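Local atomic coordinates of RNA-directed RNA polymerase (Infectious pancreatic necrosis virus, PDB entry 3ZED), a protein that probably copies the viral RNA genome as an RNA-dependent RNA polymerase, found both free and covalently attached to that RNA. Residues R519-A531 and R551-W563. Residues are numbered along the deposited sequence; the frame is centred on the assembly and turned at random.
Sequences RELKNLRETIVEA and RPGKAVELDLLGW
V556 sets its two methyl branches against different parts of segment 519-531. With CG1 anti to the backbone N (chi1 -173°), that branch meets L521 CD2 of the strand at 4.0 Å and the tip of L524 at the start of the helix; the L524 and V556 side chains cross at about a right angle. CG2 reaches farther along the helix, 3.7 Å from A531 CB and a little farther from I528 CG1. One water links the helix backbone to the loop before strand 556-560, donating to A531 O (2.7 Å) and K554 O (2.6 Å). K554 itself, bent at chi2 (76°), lays its methylenes obliquely across the E530 carboxylate, K554 CD lying 3.7 Å from E530 OE2. At the other end D559 CB lies over the centre of one face of the R519 guanidinium, 3.6 Å above that plane. D559 OD2 is well out of the plane, so no N-H points at it; the main salt bridge of R519 runs from NH1 to E579. Within the polymerase's catalytic region, away from its annotated sites, the contact joins edge strand 515-521 of one antiparallel sheet, and helix 524-533 after it, to edge strand 556-560 of another, with helix 364-377 touching I528 and L558.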
ATOM      1  N   ARG B 519      18.217  -2.377 -10.131  1.00 42.55           N
ATOM      2  CA  ARG B 519      19.002  -1.328 -10.768  1.00 41.92           C
ATOM      3  C   ARG B 519      20.328  -1.160 -10.084  1.00 44.25           C
ATOM      4  O   ARG B 519      20.416  -1.212  -8.861  1.00 41.31           O
ATOM      5  CB  ARG B 519      18.222   0.001 -10.723  1.00 42.56           C
ATOM      6  CG  ARG B 519      18.781   1.084 -11.621  1.00 61.63           C
ATOM      7  CD  ARG B 519      17.728   2.115 -11.944  1.00 73.11           C
ATOM      8  NE  ARG B 519      16.596   1.552 -12.676  1.00 75.15           N
ATOM      9  CZ  ARG B 519      15.895   2.226 -13.568  1.00 73.55           C
ATOM     10  NH1 ARG B 519      16.207   3.474 -13.851  1.00 55.54           N
ATOM     11  NH2 ARG B 519      14.871   1.653 -14.187  1.00 64.30           N
ATOM     12  N   GLU B 520      21.352  -0.932 -10.883  1.00 43.55           N
ATOM     13  CA  GLU B 520      22.701  -0.661 -10.449  1.00 44.73           C
ATOM     14  C   GLU B 520      23.166   0.565 -11.222  1.00 50.59           C
ATOM     15  O   GLU B 520      23.233   0.551 -12.457  1.00 52.13           O
ATOM     16  CB  GLU B 520      23.606  -1.881 -10.668  1.00 47.17           C
ATOM     17  CG  GLU B 520      25.046  -1.650 -10.242  1.00 61.07           C
ATOM     18  CD  GLU B 520      26.033  -2.736 -10.617  1.00 83.51           C
ATOM     19  OE1 GLU B 520      25.913  -3.293 -11.732  1.00 81.47           O
ATOM     20  OE2 GLU B 520      26.961  -2.988  -9.815  1.00 70.22           O
ATOM     21  N   LEU B 521      23.410   1.646 -10.498  1.00 45.70           N
ATOM     22  CA  LEU B 521      23.848   2.908 -11.087  1.00 44.43           C
ATOM     23  C   LEU B 521      25.301   3.104 -10.667  1.00 46.78           C
ATOM     24  O   LEU B 521      25.577   3.578  -9.566  1.00 46.63           O
ATOM     25  CB  LEU B 521      22.909   4.053 -10.618  1.00 43.27           C
ATOM     26  CG  LEU B 521      23.056   5.407 -11.256  1.00 48.63           C
ATOM     27  CD1 LEU B 521      22.903   5.310 -12.759  1.00 50.66           C
ATOM     28  CD2 LEU B 521      22.007   6.373 -10.708  1.00 45.95           C
ATOM     29  N   LYS B 522      26.223   2.651 -11.521  1.00 41.88           N
ATOM     30  CA  LYS B 522      27.671   2.700 -11.295  1.00 41.63           C
ATOM     31  C   LYS B 522      28.233   4.110 -11.482  1.00 44.23           C
ATOM     32  O   LYS B 522      27.638   4.928 -12.193  1.00 42.68           O
ATOM     33  CB  LYS B 522      28.392   1.725 -12.238  1.00 44.01           C
ATOM     34  CG  LYS B 522      28.327   0.278 -11.780  1.00 63.61           C
ATOM     35  CD  LYS B 522      28.998  -0.659 -12.772  1.00 77.39           C
ATOM     36  CE  LYS B 522      29.167  -2.050 -12.204  1.00 91.78           C
ATOM     37  NZ  LYS B 522      29.387  -3.074 -13.268  1.00 99.70           N
ATOM     38  N   ASN B 523      29.412   4.372 -10.861  1.00 42.67           N
ATOM     39  CA  ASN B 523      30.155   5.637 -10.917  1.00 43.70           C
ATOM     40  C   ASN B 523      29.199   6.786 -10.600  1.00 45.46           C
ATOM     41  O   ASN B 523      28.972   7.676 -11.421  1.00 44.76           O
ATOM     42  CB  ASN B 523      30.850   5.822 -12.303  1.00 47.90           C
ATOM     43  CG  ASN B 523      31.667   4.634 -12.770  1.00 58.28           C
ATOM     44  OD1 ASN B 523      32.642   4.232 -12.135  1.00 53.16           O
ATOM     45  ND2 ASN B 523      31.287   4.047 -13.896  1.00 45.61           N
ATOM     46  N   LEU B 524      28.574   6.698  -9.419  1.00 43.12           N
ATOM     47  CA  LEU B 524      27.545   7.634  -8.950  1.00 41.88           C
ATOM     48  C   LEU B 524      28.077   9.058  -8.823  1.00 47.03           C
ATOM     49  O   LEU B 524      27.423   9.952  -9.336  1.00 48.65           O
ATOM     50  CB  LEU B 524      26.923   7.148  -7.627  1.00 41.00           C
ATOM     51  CG  LEU B 524      25.698   7.931  -7.102  1.00 44.29           C
ATOM     52  CD1 LEU B 524      24.599   8.074  -8.172  1.00 42.55           C
ATOM     53  CD2 LEU B 524      25.161   7.313  -5.806  1.00 43.03           C
ATOM     54  N   ARG B 525      29.246   9.271  -8.178  1.00 44.63           N
ATOM     55  CA  ARG B 525      29.873  10.597  -8.036  1.00 46.46           C
ATOM     56  C   ARG B 525      29.999  11.316  -9.379  1.00 49.77           C
ATOM     57  O   ARG B 525      29.639  12.479  -9.500  1.00 48.83           O
ATOM     58  CB  ARG B 525      31.287  10.461  -7.441  1.00 51.68           C
ATOM     59  CG  ARG B 525      31.391  10.591  -5.938  1.00 61.65           C
ATOM     60  CD  ARG B 525      32.823  10.336  -5.481  1.00 58.92           C
ATOM     61  NE  ARG B 525      32.872  10.045  -4.048  1.00 61.36           N
ATOM     62  CZ  ARG B 525      32.948   8.821  -3.541  1.00 79.87           C
ATOM     63  NH1 ARG B 525      33.032   7.767  -4.341  1.00 75.56           N
ATOM     64  NH2 ARG B 525      32.957   8.641  -2.226  1.00 67.20           N
ATOM     65  N   GLU B 526      30.555  10.599 -10.372  1.00 47.39           N
ATOM     66  CA  GLU B 526      30.832  11.036 -11.737  1.00 46.71           C
ATOM     67  C   GLU B 526      29.528  11.353 -12.459  1.00 49.34           C
ATOM     68  O   GLU B 526      29.452  12.407 -13.063  1.00 50.61           O
ATOM     69  CB  GLU B 526      31.647   9.967 -12.510  1.00 48.09           C
ATOM     70  CG  GLU B 526      32.982   9.545 -11.888  1.00 52.78           C
ATOM     71  CD  GLU B 526      32.976   8.573 -10.714  1.00 68.97           C
ATOM     72  OE1 GLU B 526      31.878   8.182 -10.256  1.00 58.69           O
ATOM     73  OE2 GLU B 526      34.075   8.255 -10.205  1.00 62.12           O
ATOM     74  N   THR B 527      28.498  10.469 -12.365  1.00 44.25           N
ATOM     75  CA  THR B 527      27.148  10.625 -12.953  1.00 41.91           C
ATOM     76  C   THR B 527      26.476  11.912 -12.453  1.00 45.06           C
ATOM     77  O   THR B 527      25.868  12.596 -13.271  1.00 44.66           O
ATOM     78  CB  THR B 527      26.258   9.387 -12.634  1.00 42.78           C
ATOM     79  OG1 THR B 527      26.947   8.218 -13.048  1.00 41.94           O
ATOM     80  CG2 THR B 527      24.866   9.428 -13.322  1.00 34.91           C
ATOM     81  N   ILE B 528      26.579  12.239 -11.126  1.00 41.26           N
ATOM     82  CA  ILE B 528      25.999  13.465 -10.537  1.00 40.05           C
ATOM     83  C   ILE B 528      26.734  14.693 -11.113  1.00 45.33           C
ATOM     84  O   ILE B 528      26.074  15.658 -11.509  1.00 45.75           O
ATOM     85  CB  ILE B 528      25.998  13.419  -8.977  1.00 41.86           C
ATOM     86  CG1 ILE B 528      25.099  12.247  -8.496  1.00 40.14           C
ATOM     87  CG2 ILE B 528      25.509  14.747  -8.369  1.00 42.10           C
ATOM     88  CD1 ILE B 528      25.244  11.876  -7.056  1.00 40.54           C
ATOM     89  N   VAL B 529      28.076  14.626 -11.223  1.00 41.89           N
ATOM     90  CA  VAL B 529      28.903  15.703 -11.797  1.00 41.82           C
ATOM     91  C   VAL B 529      28.489  15.922 -13.278  1.00 46.30           C
ATOM     92  O   VAL B 529      28.305  17.065 -13.702  1.00 46.99           O
ATOM     93  CB  VAL B 529      30.429  15.407 -11.638  1.00 45.45           C
ATOM     94  CG1 VAL B 529      31.290  16.364 -12.467  1.00 45.12           C
ATOM     95  CG2 VAL B 529      30.849  15.443 -10.174  1.00 45.53           C
ATOM     96  N   GLU B 530      28.298  14.825 -14.027  1.00 42.38           N
ATOM     97  CA  GLU B 530      27.868  14.831 -15.426  1.00 42.21           C
ATOM     98  C   GLU B 530      26.472  15.466 -15.556  1.00 46.91           C
ATOM     99  O   GLU B 530      26.274  16.289 -16.443  1.00 48.01           O
ATOM    100  CB  GLU B 530      27.866  13.395 -16.001  1.00 42.46           C
ATOM    101  CG  GLU B 530      27.724  13.353 -17.512  1.00 52.36           C
ATOM    102  CD  GLU B 530      27.480  12.000 -18.154  1.00 78.84           C
ATOM    103  OE1 GLU B 530      27.645  10.964 -17.470  1.00 87.83           O
ATOM    104  OE2 GLU B 530      27.145  11.980 -19.361  1.00 75.88           O
ATOM    105  N   ALA B 531      25.528  15.102 -14.662  1.00 41.89           N
ATOM    106  CA  ALA B 531      24.161  15.631 -14.626  1.00 40.49           C
ATOM    107  C   ALA B 531      24.162  17.149 -14.467  1.00 42.84           C
ATOM    108  O   ALA B 531      23.417  17.842 -15.152  1.00 41.37           O
ATOM    109  CB  ALA B 531      23.376  14.981 -13.496  1.00 40.35           C
ATOM    110  N   ARG B 551      18.805  19.447 -26.475  1.00 41.22           N
ATOM    111  CA  ARG B 551      19.575  18.309 -25.969  1.00 40.57           C
ATOM    112  C   ARG B 551      19.454  18.242 -24.420  1.00 40.64           C
ATOM    113  O   ARG B 551      20.141  18.990 -23.710  1.00 38.92           O
ATOM    114  CB  ARG B 551      21.048  18.416 -26.429  1.00 43.62           C
ATOM    115  CG  ARG B 551      21.860  17.134 -26.283  1.00 55.39           C
ATOM    116  CD  ARG B 551      23.308  17.366 -26.670  1.00 70.41           C
ATOM    117  NE  ARG B 551      23.464  17.782 -28.068  1.00 85.05           N
ATOM    118  CZ  ARG B 551      23.673  16.946 -29.084  1.00106.90           C
ATOM    119  NH1 ARG B 551      23.741  15.636 -28.874  1.00 96.45           N
ATOM    120  NH2 ARG B 551      23.809  17.417 -30.320  1.00 91.60           N
ATOM    121  N   PRO B 552      18.552  17.376 -23.898  1.00 36.31           N
ATOM    122  CA  PRO B 552      18.427  17.221 -22.430  1.00 36.22           C
ATOM    123  C   PRO B 552      19.740  16.804 -21.758  1.00 41.69           C
ATOM    124  O   PRO B 552      20.586  16.122 -22.364  1.00 42.52           O
ATOM    125  CB  PRO B 552      17.397  16.081 -22.268  1.00 36.48           C
ATOM    126  CG  PRO B 552      16.721  15.974 -23.563  1.00 40.67           C
ATOM    127  CD  PRO B 552      17.670  16.436 -24.613  1.00 37.66           C
ATOM    128  N   GLY B 553      19.892  17.213 -20.506  1.00 37.49           N
ATOM    129  CA  GLY B 553      21.046  16.850 -19.703  1.00 36.74           C
ATOM    130  C   GLY B 553      20.932  15.419 -19.210  1.00 39.16           C
ATOM    131  O   GLY B 553      19.855  14.807 -19.286  1.00 36.81           O
ATOM    132  N   LYS B 554      22.059  14.876 -18.717  1.00 35.73           N
ATOM    133  CA  LYS B 554      22.130  13.536 -18.138  1.00 35.17           C
ATOM    134  C   LYS B 554      21.222  13.436 -16.889  1.00 38.35           C
ATOM    135  O   LYS B 554      21.307  14.286 -16.012  1.00 37.69           O
ATOM    136  CB  LYS B 554      23.598  13.249 -17.749  1.00 37.71           C
ATOM    137  CG  LYS B 554      23.869  11.888 -17.112  1.00 47.17           C
ATOM    138  CD  LYS B 554      23.859  10.761 -18.135  1.00 48.27           C
ATOM    139  CE  LYS B 554      24.258   9.435 -17.527  1.00 55.21           C
ATOM    140  NZ  LYS B 554      23.699   8.309 -18.323  1.00 61.69           N
ATOM    141  N   ALA B 555      20.356  12.424 -16.824  1.00 35.82           N
ATOM    142  CA  ALA B 555      19.540  12.180 -15.638  1.00 35.45           C
ATOM    143  C   ALA B 555      20.276  11.273 -14.670  1.00 39.86           C
ATOM    144  O   ALA B 555      21.032  10.386 -15.106  1.00 39.83           O
ATOM    145  CB  ALA B 555      18.201  11.545 -16.017  1.00 34.96           C
ATOM    146  N   VAL B 556      20.060  11.494 -13.351  1.00 35.73           N
ATOM    147  CA  VAL B 556      20.540  10.606 -12.294  1.00 35.01           C
ATOM    148  C   VAL B 556      19.370   9.631 -12.142  1.00 38.59           C
ATOM    149  O   VAL B 556      18.334  10.002 -11.590  1.00 38.93           O
ATOM    150  CB  VAL B 556      20.966  11.323 -10.982  1.00 38.19           C
ATOM    151  CG1 VAL B 556      21.606  10.329 -10.007  1.00 38.87           C
ATOM    152  CG2 VAL B 556      21.932  12.463 -11.264  1.00 37.80           C
ATOM    153  N   GLU B 557      19.477   8.444 -12.762  1.00 33.92           N
ATOM    154  CA  GLU B 557      18.373   7.480 -12.855  1.00 32.90           C
ATOM    155  C   GLU B 557      18.234   6.621 -11.594  1.00 35.23           C
ATOM    156  O   GLU B 557      18.389   5.410 -11.622  1.00 32.42           O
ATOM    157  CB  GLU B 557      18.507   6.623 -14.121  1.00 34.46           C
ATOM    158  CG  GLU B 557      18.520   7.446 -15.398  1.00 42.44           C
ATOM    159  CD  GLU B 557      18.212   6.613 -16.626  1.00 68.62           C
ATOM    160  OE1 GLU B 557      17.012   6.422 -16.935  1.00 77.75           O
ATOM    161  OE2 GLU B 557      19.173   6.090 -17.234  1.00 52.36           O
ATOM    162  N   LEU B 558      17.883   7.284 -10.481  1.00 34.44           N
ATOM    163  CA  LEU B 558      17.745   6.659  -9.182  1.00 34.70           C
ATOM    164  C   LEU B 558      16.601   5.670  -9.136  1.00 40.12           C
ATOM    165  O   LEU B 558      16.667   4.712  -8.359  1.00 39.72           O
ATOM    166  CB  LEU B 558      17.501   7.730  -8.112  1.00 34.95           C
ATOM    167  CG  LEU B 558      18.555   8.801  -7.885  1.00 38.77           C
ATOM    168  CD1 LEU B 558      18.042   9.827  -6.882  1.00 38.09           C
ATOM    169  CD2 LEU B 558      19.897   8.178  -7.426  1.00 39.03           C
ATOM    170  N   ASP B 559      15.537   5.925  -9.942  1.00 36.43           N
ATOM    171  CA  ASP B 559      14.266   5.209  -9.934  1.00 36.41           C
ATOM    172  C   ASP B 559      13.744   5.202  -8.484  1.00 38.68           C
ATOM    173  O   ASP B 559      13.277   4.188  -7.977  1.00 38.42           O
ATOM    174  CB  ASP B 559      14.356   3.802 -10.562  1.00 39.61           C
ATOM    175  CG  ASP B 559      13.006   3.122 -10.776  1.00 52.84           C
ATOM    176  OD1 ASP B 559      11.994   3.842 -10.946  1.00 53.68           O
ATOM    177  OD2 ASP B 559      12.950   1.878 -10.702  1.00 58.65           O
ATOM    178  N   LEU B 560      13.897   6.354  -7.801  1.00 34.17           N
ATOM    179  CA  LEU B 560      13.469   6.534  -6.425  1.00 33.66           C
ATOM    180  C   LEU B 560      11.966   6.637  -6.431  1.00 37.23           C
ATOM    181  O   LEU B 560      11.423   7.677  -6.787  1.00 36.63           O
ATOM    182  CB  LEU B 560      14.132   7.789  -5.824  1.00 34.28           C
ATOM    183  CG  LEU B 560      13.839   8.060  -4.332  1.00 38.83           C
ATOM    184  CD1 LEU B 560      14.644   7.121  -3.430  1.00 39.55           C
ATOM    185  CD2 LEU B 560      14.155   9.480  -3.990  1.00 40.88           C
ATOM    186  N   LEU B 561      11.287   5.513  -6.123  1.00 34.13           N
ATOM    187  CA  LEU B 561       9.821   5.421  -6.151  1.00 34.11           C
ATOM    188  C   LEU B 561       9.287   5.864  -7.541  1.00 37.16           C
ATOM    189  O   LEU B 561       8.237   6.491  -7.636  1.00 35.33           O
ATOM    190  CB  LEU B 561       9.147   6.209  -4.990  1.00 34.08           C
ATOM    191  CG  LEU B 561       9.706   5.959  -3.569  1.00 40.10           C
ATOM    192  CD1 LEU B 561       8.934   6.734  -2.532  1.00 39.68           C
ATOM    193  CD2 LEU B 561       9.696   4.483  -3.221  1.00 44.52           C
ATOM    194  N   GLY B 562      10.036   5.510  -8.597  1.00 36.32           N
ATOM    195  CA  GLY B 562       9.697   5.821  -9.983  1.00 35.49           C
ATOM    196  C   GLY B 562      10.210   7.137 -10.528  1.00 37.88           C
ATOM    197  O   GLY B 562       9.860   7.506 -11.647  1.00 37.79           O
ATOM    198  N   TRP B 563      11.043   7.849  -9.776  1.00 34.89           N
ATOM    199  CA  TRP B 563      11.556   9.152 -10.216  1.00 34.20           C
ATOM    200  C   TRP B 563      13.072   9.181 -10.428  1.00 36.67           C
ATOM    201  O   TRP B 563      13.833   8.595  -9.659  1.00 35.55           O
ATOM    202  CB  TRP B 563      11.199  10.254  -9.186  1.00 32.74           C
ATOM    203  CG  TRP B 563       9.742  10.337  -8.871  1.00 32.70           C
ATOM    204  CD1 TRP B 563       9.096   9.762  -7.809  1.00 35.38           C
ATOM    205  CD2 TRP B 563       8.727  10.959  -9.673  1.00 32.09           C
ATOM    206  NE1 TRP B 563       7.743  10.016  -7.880  1.00 33.85           N
ATOM    207  CE2 TRP B 563       7.483  10.732  -9.027  1.00 35.80           C
ATOM    208  CE3 TRP B 563       8.747  11.709 -10.869  1.00 32.46           C
ATOM    209  CZ2 TRP B 563       6.275  11.238  -9.532  1.00 34.15           C
ATOM    210  CZ3 TRP B 563       7.552  12.216 -11.358  1.00 34.05           C
ATOM    211  CH2 TRP B 563       6.332  11.967 -10.702  1.00 34.76           C
TER
HETATM  212  O   HOH W   1      20.939  16.736 -15.336  1.00 34.97           O